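Local coordinates for N-terminal acetyltransferase B complex subunit MDM20 (Candida albicans, PDB 5K04), which probably serves as the non-catalytic, auxiliary subunit of the NatB N-terminal acetyltransferase complex, holding the NAT3 subunit within its helical-repeat scaffold, at residues 399-404 with 409-414; 351-356 with 395-400; 413-418 with 429-434; 375-380 with 557-562. All blocks are in the same frame, centred on the assembly; numbering follows the deposited sequence.

Contact 1 (399-404 with 409-414); sequences KHLLEQ and YKLKLW
Leu402 and Leu411 carry this contact between two consecutive helices, with the stem of Lys412 as a third wall. Leu402 CA and Leu411 CA, 7.2 Å apart, are the nearest pair across the two segments, and the two side chains lie head to foot. Leu402 CD2 lies against the base of its partner, 3.8 Å from Leu411 CB. The same methyl also lies 3.8 Å from Lys412 CG, while Leu402 CD1 rests on that methylene from slightly farther off, so the isopropyl fork of Leu402 is set against the first part of the lysine chain. Lys412 can offer this aliphatic flank because its chain stays extended beyond CG and takes the ammonium group away from the leucines. In the other direction Leu411 reaches back across the gap: Leu411 CD1 touches Leu401 CB at 3.8 Å. Leu411 has CG anti to the carbonyl carbon (chi1 -58°), which sends its branch into the angle between Leu401 and Leu402. All of these contacts are apolar. The short axes approach to 9.9 Å with their directions 150° apart, an antiparallel helical hairpin closed by a short connection, consistent with the TPR-like class of the family. Leu401 also packs on Asn373 and Thr376 of helix 372-383, Leu402 meets Leu415 farther along helix 409-419, and Leu413 of that helix touches Leu20 of the NAT3 chain.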
# COMPACT_ATOMS: atom_id res chain seq x y z
N LYS A 399 16.54 1.02 -21.64
CA LYS A 399 16.53 2.42 -22.05
C LYS A 399 16.20 2.56 -23.54
O LYS A 399 15.48 3.48 -23.94
CB LYS A 399 17.88 3.09 -21.75
CG LYS A 399 18.23 3.15 -20.28
CD LYS A 399 19.65 3.63 -20.07
CE LYS A 399 19.84 5.04 -20.60
NZ LYS A 399 21.28 5.39 -20.65
N HIS A 400 16.73 1.66 -24.37
CA HIS A 400 16.48 1.77 -25.80
C HIS A 400 15.01 1.54 -26.11
O HIS A 400 14.40 2.30 -26.87
CB HIS A 400 17.34 0.79 -26.59
CG HIS A 400 17.12 0.87 -28.06
ND1 HIS A 400 16.27 0.03 -28.74
CD2 HIS A 400 17.60 1.74 -28.98
CE1 HIS A 400 16.25 0.35 -30.02
NE2 HIS A 400 17.05 1.39 -30.19
N LEU A 401 14.42 0.50 -25.52
CA LEU A 401 12.99 0.24 -25.65
C LEU A 401 12.16 1.42 -25.15
O LEU A 401 11.13 1.76 -25.75
CB LEU A 401 12.64 -1.04 -24.89
CG LEU A 401 13.43 -2.28 -25.31
CD1 LEU A 401 13.08 -3.48 -24.46
CD2 LEU A 401 13.26 -2.58 -26.79
N LEU A 402 12.58 2.06 -24.05
CA LEU A 402 11.81 3.15 -23.46
C LEU A 402 11.85 4.42 -24.29
O LEU A 402 11.00 5.30 -24.08
CB LEU A 402 12.29 3.43 -22.02
CG LEU A 402 11.80 2.44 -20.95
CD1 LEU A 402 12.57 2.51 -19.63
CD2 LEU A 402 10.31 2.68 -20.69
N GLU A 403 12.82 4.56 -25.21
CA GLU A 403 12.85 5.71 -26.12
C GLU A 403 11.60 5.76 -26.99
O GLU A 403 11.04 6.84 -27.24
CB GLU A 403 14.09 5.64 -27.05
CG GLU A 403 15.46 5.82 -26.39
CD GLU A 403 16.60 5.48 -27.35
OE1 GLU A 403 16.33 5.35 -28.56
OE2 GLU A 403 17.76 5.35 -26.89
N GLN A 404 11.17 4.61 -27.48
CA GLN A 404 10.00 4.50 -28.34
C GLN A 404 8.75 4.11 -27.57
O GLN A 404 7.65 4.48 -27.97
CB GLN A 404 10.30 3.47 -29.44
CG GLN A 404 9.35 3.48 -30.59
CD GLN A 404 9.64 4.60 -31.55
OE1 GLN A 404 10.74 5.16 -31.57
NE2 GLN A 404 8.65 4.94 -32.36
N TYR A 409 5.52 1.11 -17.92
CA TYR A 409 5.94 1.14 -16.53
C TYR A 409 6.73 -0.10 -16.15
O TYR A 409 7.66 -0.02 -15.34
CB TYR A 409 4.72 1.35 -15.62
CG TYR A 409 3.79 0.16 -15.49
CD1 TYR A 409 4.11 -0.91 -14.65
CD2 TYR A 409 2.58 0.11 -16.16
CE1 TYR A 409 3.25 -2.00 -14.51
CE2 TYR A 409 1.72 -1.00 -16.04
CZ TYR A 409 2.06 -2.04 -15.22
OH TYR A 409 1.21 -3.12 -15.07
N LYS A 410 6.39 -1.27 -16.72
CA LYS A 410 7.12 -2.47 -16.36
C LYS A 410 8.59 -2.34 -16.73
O LYS A 410 9.47 -2.72 -15.96
CB LYS A 410 6.50 -3.71 -17.01
CG LYS A 410 5.16 -4.10 -16.39
CD LYS A 410 4.83 -5.56 -16.62
CE LYS A 410 4.62 -5.90 -18.06
NZ LYS A 410 3.46 -5.20 -18.63
N LEU A 411 8.87 -1.78 -17.91
CA LEU A 411 10.26 -1.57 -18.30
C LEU A 411 10.93 -0.59 -17.35
O LEU A 411 12.11 -0.76 -17.02
CB LEU A 411 10.35 -1.05 -19.75
CG LEU A 411 9.74 -1.87 -20.90
CD1 LEU A 411 9.89 -1.12 -22.26
CD2 LEU A 411 10.36 -3.26 -20.99
N LYS A 412 10.19 0.44 -16.92
CA LYS A 412 10.74 1.42 -15.98
C LYS A 412 11.07 0.79 -14.64
O LYS A 412 12.14 1.04 -14.07
CB LYS A 412 9.75 2.57 -15.81
CG LYS A 412 9.69 3.51 -17.00
CD LYS A 412 8.80 4.69 -16.72
CE LYS A 412 8.81 5.68 -17.89
NZ LYS A 412 8.04 6.90 -17.46
N LEU A 413 10.16 -0.04 -14.11
CA LEU A 413 10.41 -0.67 -12.82
C LEU A 413 11.65 -1.54 -12.89
O LEU A 413 12.49 -1.52 -11.99
CB LEU A 413 9.20 -1.49 -12.38
CG LEU A 413 7.91 -0.72 -12.13
CD1 LEU A 413 6.79 -1.66 -11.76
CD2 LEU A 413 8.12 0.29 -11.05
N TRP A 414 11.79 -2.30 -13.98
CA TRP A 414 12.94 -3.19 -14.13
C TRP A 414 14.23 -2.39 -14.26
O TRP A 414 15.25 -2.75 -13.66
CB TRP A 414 12.73 -4.11 -15.34
CG TRP A 414 11.98 -5.34 -14.99
CD1 TRP A 414 10.64 -5.57 -15.19
CD2 TRP A 414 12.50 -6.50 -14.33
NE1 TRP A 414 10.31 -6.81 -14.71
CE2 TRP A 414 11.42 -7.40 -14.17
CE3 TRP A 414 13.77 -6.86 -13.85
CZ2 TRP A 414 11.58 -8.66 -13.55
CZ3 TRP A 414 13.93 -8.12 -13.25
CH2 TRP A 414 12.83 -9.00 -13.11

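Contact 2 (351-356 with 395-400); sequences DNWDVY and IVLLKH
Tyr356 and His400 meet where helix 353-358 leans on helix 388-404 in a helical-repeat scaffold, consistent with the TPR clan of the family, with helix 372-383 between the two in sequence. The contact is small, burying 129 Å² in all, and the nearest CA atoms, those of Trp353 and Leu397, are still 11.2 Å apart, so the contact is made by the ends of the side chains. The closer half belongs to the phenol: Tyr356 CG lies anti to the backbone N (chi1 172°), and the ring projects its hydroxyl toward the other helix. There it arrives at the rim of the imidazole, near the plane of that ring. The looser half is one apolar touch, in which the benzo part of the indole reaches a single methyl, Trp353 CZ2 to Leu397 CD1 at 4.1 Å. Each half pairs a buried residue, Tyr356 or Leu397, with a partly exposed one, His400 or Trp353, so solvent reaches both and the difference lies in how closely the partners approach. Ile724, from a loop far along the chain, packs on Trp353, Leu397 and His400 and so joins the two halves. At the phenol end the hydroxyl oxygen Tyr356 OH lies 3.1 Å from His400 CE1 and 3.4 Å from His400 ND1.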
# COMPACT_ATOMS: atom_id res chain seq x y z
N ASP A 351 13.22 -16.19 -26.95
CA ASP A 351 14.07 -15.54 -27.95
C ASP A 351 13.15 -14.82 -28.94
O ASP A 351 12.65 -15.43 -29.90
CB ASP A 351 14.98 -16.54 -28.65
CG ASP A 351 16.12 -17.01 -27.76
OD1 ASP A 351 16.31 -16.43 -26.66
OD2 ASP A 351 16.82 -17.97 -28.15
N ASN A 352 12.94 -13.52 -28.72
CA ASN A 352 11.89 -12.79 -29.40
C ASN A 352 12.36 -11.49 -30.06
O ASN A 352 11.52 -10.67 -30.45
CB ASN A 352 10.76 -12.49 -28.40
CG ASN A 352 10.11 -13.76 -27.85
OD1 ASN A 352 9.69 -14.64 -28.62
ND2 ASN A 352 10.03 -13.86 -26.52
N TRP A 353 13.67 -11.29 -30.21
CA TRP A 353 14.15 -10.10 -30.92
C TRP A 353 13.69 -10.08 -32.37
O TRP A 353 13.52 -9.00 -32.94
CB TRP A 353 15.68 -10.03 -30.85
CG TRP A 353 16.18 -9.87 -29.45
CD1 TRP A 353 16.96 -10.75 -28.75
CD2 TRP A 353 15.89 -8.78 -28.56
NE1 TRP A 353 17.18 -10.27 -27.48
CE2 TRP A 353 16.54 -9.07 -27.34
CE3 TRP A 353 15.17 -7.60 -28.68
CZ2 TRP A 353 16.49 -8.20 -26.24
CZ3 TRP A 353 15.12 -6.74 -27.58
CH2 TRP A 353 15.78 -7.05 -26.38
N ASP A 354 13.47 -11.25 -32.97
CA ASP A 354 13.00 -11.28 -34.35
C ASP A 354 11.65 -10.58 -34.48
O ASP A 354 11.41 -9.86 -35.45
CB ASP A 354 12.92 -12.73 -34.85
CG ASP A 354 12.01 -13.61 -33.99
OD1 ASP A 354 12.00 -13.45 -32.75
OD2 ASP A 354 11.29 -14.45 -34.56
N VAL A 355 10.77 -10.74 -33.48
CA VAL A 355 9.47 -10.08 -33.53
C VAL A 355 9.63 -8.60 -33.22
O VAL A 355 9.00 -7.75 -33.86
CB VAL A 355 8.49 -10.76 -32.57
CG1 VAL A 355 7.13 -10.06 -32.62
CG2 VAL A 355 8.35 -12.22 -32.89
N TYR A 356 10.47 -8.28 -32.23
CA TYR A 356 10.82 -6.89 -31.96
C TYR A 356 11.27 -6.17 -33.23
O TYR A 356 10.81 -5.06 -33.53
CB TYR A 356 11.90 -6.81 -30.88
CG TYR A 356 12.41 -5.40 -30.73
CD1 TYR A 356 11.70 -4.46 -29.99
CD2 TYR A 356 13.57 -4.98 -31.39
CE1 TYR A 356 12.13 -3.15 -29.89
CE2 TYR A 356 14.01 -3.68 -31.30
CZ TYR A 356 13.30 -2.77 -30.54
OH TYR A 356 13.75 -1.47 -30.44
N ILE A 395 20.46 -2.85 -19.04
CA ILE A 395 20.13 -1.44 -18.84
C ILE A 395 20.08 -0.70 -20.19
O ILE A 395 19.17 0.10 -20.45
CB ILE A 395 21.15 -0.77 -17.90
CG1 ILE A 395 20.87 -1.14 -16.44
CG2 ILE A 395 21.15 0.74 -18.09
CD1 ILE A 395 21.93 -0.66 -15.46
N VAL A 396 21.06 -0.96 -21.06
CA VAL A 396 21.09 -0.33 -22.38
C VAL A 396 19.87 -0.73 -23.20
O VAL A 396 19.29 0.08 -23.93
CB VAL A 396 22.40 -0.70 -23.09
CG1 VAL A 396 22.42 -0.14 -24.49
CG2 VAL A 396 23.58 -0.19 -22.29
N LEU A 397 19.45 -1.99 -23.08
CA LEU A 397 18.31 -2.45 -23.86
C LEU A 397 17.00 -1.86 -23.33
O LEU A 397 16.16 -1.41 -24.12
CB LEU A 397 18.26 -3.98 -23.87
CG LEU A 397 19.45 -4.70 -24.54
CD1 LEU A 397 19.48 -6.22 -24.28
CD2 LEU A 397 19.47 -4.43 -26.04
N LEU A 398 16.83 -1.83 -22.01
CA LEU A 398 15.62 -1.24 -21.42
C LEU A 398 15.47 0.23 -21.82
O LEU A 398 14.42 0.64 -22.32
CB LEU A 398 15.65 -1.39 -19.90
CG LEU A 398 15.45 -2.82 -19.39
CD1 LEU A 398 15.51 -2.88 -17.88
CD2 LEU A 398 14.11 -3.44 -19.88
N LYS A 399 16.54 1.02 -21.64
CA LYS A 399 16.53 2.42 -22.05
C LYS A 399 16.20 2.56 -23.54
O LYS A 399 15.48 3.48 -23.94
CB LYS A 399 17.88 3.09 -21.75
CG LYS A 399 18.23 3.15 -20.28
CD LYS A 399 19.65 3.63 -20.07
CE LYS A 399 19.84 5.04 -20.60
NZ LYS A 399 21.28 5.39 -20.65
N HIS A 400 16.73 1.66 -24.37
CA HIS A 400 16.48 1.77 -25.80
C HIS A 400 15.01 1.54 -26.11
O HIS A 400 14.40 2.30 -26.87
CB HIS A 400 17.34 0.79 -26.59
CG HIS A 400 17.12 0.87 -28.06
ND1 HIS A 400 16.27 0.03 -28.74
CD2 HIS A 400 17.60 1.74 -28.98
CE1 HIS A 400 16.25 0.35 -30.02
NE2 HIS A 400 17.05 1.39 -30.19

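Contact 3 (413-418 with 429-434); sequences LWLMKL and FPIYNG
Ile431 faces Leu415 and Met416, and meets each of them with a different branch. Toward Leu415 it sends its long arm: Ile431 CD1 stands 3.6 Å from Leu415 CD2 and nearly as close to Leu415 CG, the two side chains roughly perpendicular. Toward Met416 it turns the short branch, with Ile431 CG2 3.8 Å from Met416 CG, and here the side chains run alongside with their ends pointing contrary ways. The split follows from the isoleucine torsion, which places CG1 anti to the carbonyl carbon (chi1 -58°) and CG2 anti to the backbone N. Met416 then continues beyond Ile431 to the next residue. Met416 SD lies 3.8 Å from Tyr432 CB and 3.6 Å from Tyr432 N, near the plane of the tyrosine ring and at its edge, so it does not stack on a face. The phenol itself points elsewhere, and Tyr432 OH hydrogen-bonds to His442 ND1. The segment axes pass 9.8 Å apart with their directions at 160°. Helices 409-419 and 429-434 are successive in the chain and form another antiparallel helical pair, consistent with the TPR-like class of the family. Around this buried seam, Leu418 and Trp414 of helix 409-419 pack on helix 388-404, Trp414 also touches helix 372-383, and Phe429 leans on Asn458 and Ala461 of helix 456-485.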
# COMPACT_ATOMS: atom_id res chain seq x y z
N LEU A 413 10.16 -0.04 -14.11
CA LEU A 413 10.41 -0.67 -12.82
C LEU A 413 11.65 -1.54 -12.89
O LEU A 413 12.49 -1.52 -11.99
CB LEU A 413 9.20 -1.49 -12.38
CG LEU A 413 7.91 -0.72 -12.13
CD1 LEU A 413 6.79 -1.66 -11.76
CD2 LEU A 413 8.12 0.29 -11.05
N TRP A 414 11.79 -2.30 -13.98
CA TRP A 414 12.94 -3.19 -14.13
C TRP A 414 14.23 -2.39 -14.26
O TRP A 414 15.25 -2.75 -13.66
CB TRP A 414 12.73 -4.11 -15.34
CG TRP A 414 11.98 -5.34 -14.99
CD1 TRP A 414 10.64 -5.57 -15.19
CD2 TRP A 414 12.50 -6.50 -14.33
NE1 TRP A 414 10.31 -6.81 -14.71
CE2 TRP A 414 11.42 -7.40 -14.17
CE3 TRP A 414 13.77 -6.86 -13.85
CZ2 TRP A 414 11.58 -8.66 -13.55
CZ3 TRP A 414 13.93 -8.12 -13.25
CH2 TRP A 414 12.83 -9.00 -13.11
N LEU A 415 14.19 -1.28 -15.01
CA LEU A 415 15.35 -0.41 -15.12
C LEU A 415 15.83 0.05 -13.74
O LEU A 415 17.03 0.07 -13.46
CB LEU A 415 15.01 0.80 -16.00
CG LEU A 415 16.17 1.76 -16.26
CD1 LEU A 415 17.37 0.98 -16.84
CD2 LEU A 415 15.73 2.88 -17.20
N MET A 416 14.89 0.40 -12.85
CA MET A 416 15.27 0.76 -11.49
C MET A 416 15.87 -0.43 -10.74
O MET A 416 16.87 -0.28 -10.03
CB MET A 416 14.06 1.34 -10.74
CG MET A 416 13.80 2.81 -11.09
SD MET A 416 12.69 3.71 -10.03
CE MET A 416 11.26 2.81 -10.40
N LYS A 417 15.30 -1.63 -10.93
CA LYS A 417 15.86 -2.83 -10.28
C LYS A 417 17.30 -3.08 -10.71
O LYS A 417 18.16 -3.37 -9.88
CB LYS A 417 14.99 -4.06 -10.58
CG LYS A 417 13.58 -3.95 -10.02
CD LYS A 417 12.71 -5.19 -10.31
CE LYS A 417 13.34 -6.48 -9.82
NZ LYS A 417 12.38 -7.62 -9.94
N LEU A 418 17.57 -2.96 -12.02
CA LEU A 418 18.94 -3.16 -12.51
C LEU A 418 19.89 -2.13 -11.93
O LEU A 418 20.96 -2.48 -11.42
CB LEU A 418 18.98 -3.10 -14.04
CG LEU A 418 18.23 -4.13 -14.91
CD1 LEU A 418 18.81 -4.20 -16.33
CD2 LEU A 418 18.22 -5.47 -14.30
N PHE A 429 15.89 7.96 -8.97
CA PHE A 429 14.87 8.97 -8.70
C PHE A 429 14.25 9.58 -9.96
O PHE A 429 13.03 9.82 -9.95
CB PHE A 429 15.45 10.09 -7.82
CG PHE A 429 14.99 10.03 -6.40
CD1 PHE A 429 13.66 10.23 -6.08
CD2 PHE A 429 15.89 9.76 -5.37
CE1 PHE A 429 13.22 10.16 -4.75
CE2 PHE A 429 15.48 9.70 -4.04
CZ PHE A 429 14.14 9.90 -3.73
N PRO A 430 15.00 9.88 -11.02
CA PRO A 430 14.34 10.44 -12.21
C PRO A 430 13.30 9.51 -12.81
O PRO A 430 12.25 9.97 -13.30
CB PRO A 430 15.52 10.69 -13.17
CG PRO A 430 16.70 10.93 -12.24
CD PRO A 430 16.48 9.92 -11.14
N ILE A 431 13.54 8.20 -12.75
CA ILE A 431 12.59 7.22 -13.29
C ILE A 431 11.35 7.14 -12.41
O ILE A 431 10.22 7.22 -12.90
CB ILE A 431 13.27 5.85 -13.41
CG1 ILE A 431 14.51 5.98 -14.32
CG2 ILE A 431 12.31 4.82 -13.94
CD1 ILE A 431 15.45 4.81 -14.21
N TYR A 432 11.56 6.99 -11.10
CA TYR A 432 10.49 6.96 -10.10
C TYR A 432 9.57 8.17 -10.23
O TYR A 432 8.34 8.04 -10.26
CB TYR A 432 11.12 6.92 -8.71
CG TYR A 432 10.21 6.73 -7.51
CD1 TYR A 432 9.57 7.80 -6.89
CD2 TYR A 432 10.02 5.47 -6.96
CE1 TYR A 432 8.75 7.62 -5.76
CE2 TYR A 432 9.20 5.27 -5.85
CZ TYR A 432 8.57 6.34 -5.25
OH TYR A 432 7.77 6.11 -4.15
N ASN A 433 10.17 9.36 -10.35
CA ASN A 433 9.39 10.60 -10.49
C ASN A 433 8.73 10.72 -11.86
O ASN A 433 7.69 11.37 -11.98
CB ASN A 433 10.29 11.80 -10.23
CG ASN A 433 10.74 11.90 -8.79
OD1 ASN A 433 10.07 11.41 -7.88
ND2 ASN A 433 11.87 12.56 -8.57
N GLY A 434 9.35 10.18 -12.92
CA GLY A 434 8.70 10.16 -14.22
C GLY A 434 7.49 9.26 -14.29
O GLY A 434 6.67 9.39 -15.21

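Contact 4 (375-380 with 557-562); sequences LTLRTI and NGLEKI
The carbonyl oxygen of Gly558 receives the one hydrogen bond of this contact, Arg378 NH2 to Gly558 O at 2.9 Å. The bond is fairly straight, with an N-H...O angle of 156°. The donor sits slightly off the carbonyl plane, by 17°, and the oxygen meets the edge of the guanidinium, tilted modestly out of its plane. Arg378 gets there by an extended chain from CG to NE, which starts at the flank of helix 372-383 and runs beside Leu559 but in the reverse sense; the aliphatic part touches on the way, Arg378 CG to Leu559 CG at 4.1 Å. Leu377, the preceding residue on the helix, adds an apolar touch, lying nearly square to Leu559 with Leu377 CD2 4.0 Å from Leu559 CD2. Gly558 has a positive phi (84°), a turn of the backbone that suits glycine. Leu559 further packs on Lys410 of helix 409-419, and Asn557 OD1 accepts a hydrogen bond from Gln53 NE2 of the NAT3 chain. A loop without regular structure is thus tied to a helix by a charged donor on a main-chain oxygen and by leucine packing, a combination that anchors its backbone as well as its side chain.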
# COMPACT_ATOMS: atom_id res chain seq x y z
N LEU A 375 7.07 -9.34 -25.01
CA LEU A 375 8.02 -10.36 -25.44
C LEU A 375 9.45 -9.97 -25.08
O LEU A 375 10.21 -10.80 -24.56
CB LEU A 375 7.89 -10.60 -26.94
CG LEU A 375 6.51 -11.16 -27.30
CD1 LEU A 375 6.46 -11.80 -28.69
CD2 LEU A 375 6.12 -12.19 -26.24
N THR A 376 9.83 -8.71 -25.34
CA THR A 376 11.20 -8.29 -25.09
C THR A 376 11.54 -8.32 -23.60
O THR A 376 12.65 -8.72 -23.21
CB THR A 376 11.45 -6.89 -25.68
OG1 THR A 376 10.62 -5.91 -25.05
CG2 THR A 376 11.16 -6.90 -27.16
N LEU A 377 10.58 -7.93 -22.74
CA LEU A 377 10.83 -7.99 -21.30
C LEU A 377 11.07 -9.43 -20.85
O LEU A 377 12.02 -9.72 -20.12
CB LEU A 377 9.68 -7.34 -20.53
CG LEU A 377 9.81 -7.31 -19.00
CD1 LEU A 377 11.03 -6.51 -18.57
CD2 LEU A 377 8.56 -6.76 -18.37
N ARG A 378 10.23 -10.36 -21.31
CA ARG A 378 10.46 -11.77 -21.05
C ARG A 378 11.85 -12.20 -21.53
O ARG A 378 12.57 -12.93 -20.83
CB ARG A 378 9.37 -12.61 -21.74
CG ARG A 378 8.05 -12.68 -20.98
CD ARG A 378 6.95 -13.31 -21.82
NE ARG A 378 5.69 -13.50 -21.09
CZ ARG A 378 5.19 -14.69 -20.73
NH1 ARG A 378 5.83 -15.82 -21.04
NH2 ARG A 378 4.04 -14.76 -20.06
N THR A 379 12.25 -11.78 -22.73
CA THR A 379 13.60 -12.10 -23.18
C THR A 379 14.64 -11.48 -22.25
O THR A 379 15.61 -12.14 -21.87
CB THR A 379 13.80 -11.63 -24.62
OG1 THR A 379 12.86 -12.29 -25.48
CG2 THR A 379 15.21 -11.98 -25.10
N ILE A 380 14.43 -10.22 -21.85
CA ILE A 380 15.42 -9.57 -21.00
C ILE A 380 15.48 -10.25 -19.64
O ILE A 380 16.57 -10.55 -19.13
CB ILE A 380 15.12 -8.07 -20.90
CG1 ILE A 380 15.53 -7.37 -22.19
CG2 ILE A 380 15.86 -7.46 -19.73
CD1 ILE A 380 15.09 -5.90 -22.28
N ASN A 557 3.68 -8.44 -14.06
CA ASN A 557 2.31 -8.59 -14.55
C ASN A 557 2.32 -9.15 -15.96
O ASN A 557 2.91 -8.55 -16.87
CB ASN A 557 1.59 -7.25 -14.50
CG ASN A 557 0.09 -7.40 -14.42
OD1 ASN A 557 -0.46 -7.74 -13.38
ND2 ASN A 557 -0.59 -7.13 -15.53
N GLY A 558 1.70 -10.31 -16.14
CA GLY A 558 1.71 -10.99 -17.42
C GLY A 558 2.93 -11.83 -17.67
O GLY A 558 3.04 -12.44 -18.74
N LEU A 559 3.86 -11.88 -16.71
CA LEU A 559 5.02 -12.75 -16.77
C LEU A 559 4.93 -13.76 -15.65
O LEU A 559 4.20 -13.58 -14.67
CB LEU A 559 6.34 -11.98 -16.63
CG LEU A 559 6.76 -10.87 -17.58
CD1 LEU A 559 5.93 -9.61 -17.38
CD2 LEU A 559 8.21 -10.58 -17.31
N GLU A 560 5.69 -14.84 -15.80
CA GLU A 560 5.85 -15.81 -14.73
C GLU A 560 7.00 -15.35 -13.84
O GLU A 560 8.12 -15.16 -14.33
CB GLU A 560 6.12 -17.21 -15.28
CG GLU A 560 6.15 -18.27 -14.21
CD GLU A 560 6.87 -19.54 -14.63
OE1 GLU A 560 7.01 -19.78 -15.86
OE2 GLU A 560 7.33 -20.28 -13.74
N LYS A 561 6.71 -15.14 -12.56
CA LYS A 561 7.74 -14.73 -11.61
C LYS A 561 8.74 -15.86 -11.37
O LYS A 561 8.36 -16.97 -11.01
CB LYS A 561 7.14 -14.28 -10.29
CG LYS A 561 8.19 -13.82 -9.28
CD LYS A 561 7.62 -12.84 -8.28
CE LYS A 561 8.70 -12.30 -7.35
NZ LYS A 561 8.24 -11.06 -6.63
N ILE A 562 10.01 -15.56 -11.60
CA ILE A 562 11.11 -16.48 -11.37
C ILE A 562 12.10 -15.80 -10.44
O ILE A 562 12.01 -14.60 -10.17
CB ILE A 562 11.83 -16.88 -12.67
CG1 ILE A 562 12.42 -15.66 -13.37
CG2 ILE A 562 10.89 -17.62 -13.61
CD1 ILE A 562 13.37 -16.02 -14.47

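How the contacts relate
The four contacts form one connected cluster in the helical scaffold. Helix 388-404 serves contacts 1 and 2, whose centres are about 10 Å apart, and helix 409-419 serves contacts 1 and 3, with centres about 9 Å apart. Contacts 2 and 3 are farther separated, about 18 Å between centres, yet Leu398 CD1 lies 3.5 Å from Leu415 N. Contact 4, its centre about 13 Å from that of contact 1, closes a long loop of chain in which contacts 1 and 3 are nested, and it alternates in sequence with contact 2. Trp414 CD1 meets Leu377 CD1 at 3.5 Å, joining contact 4 to the helix shared by contacts 1 and 3. Residues in contacts 1, 3 and 4 also touch NAT3.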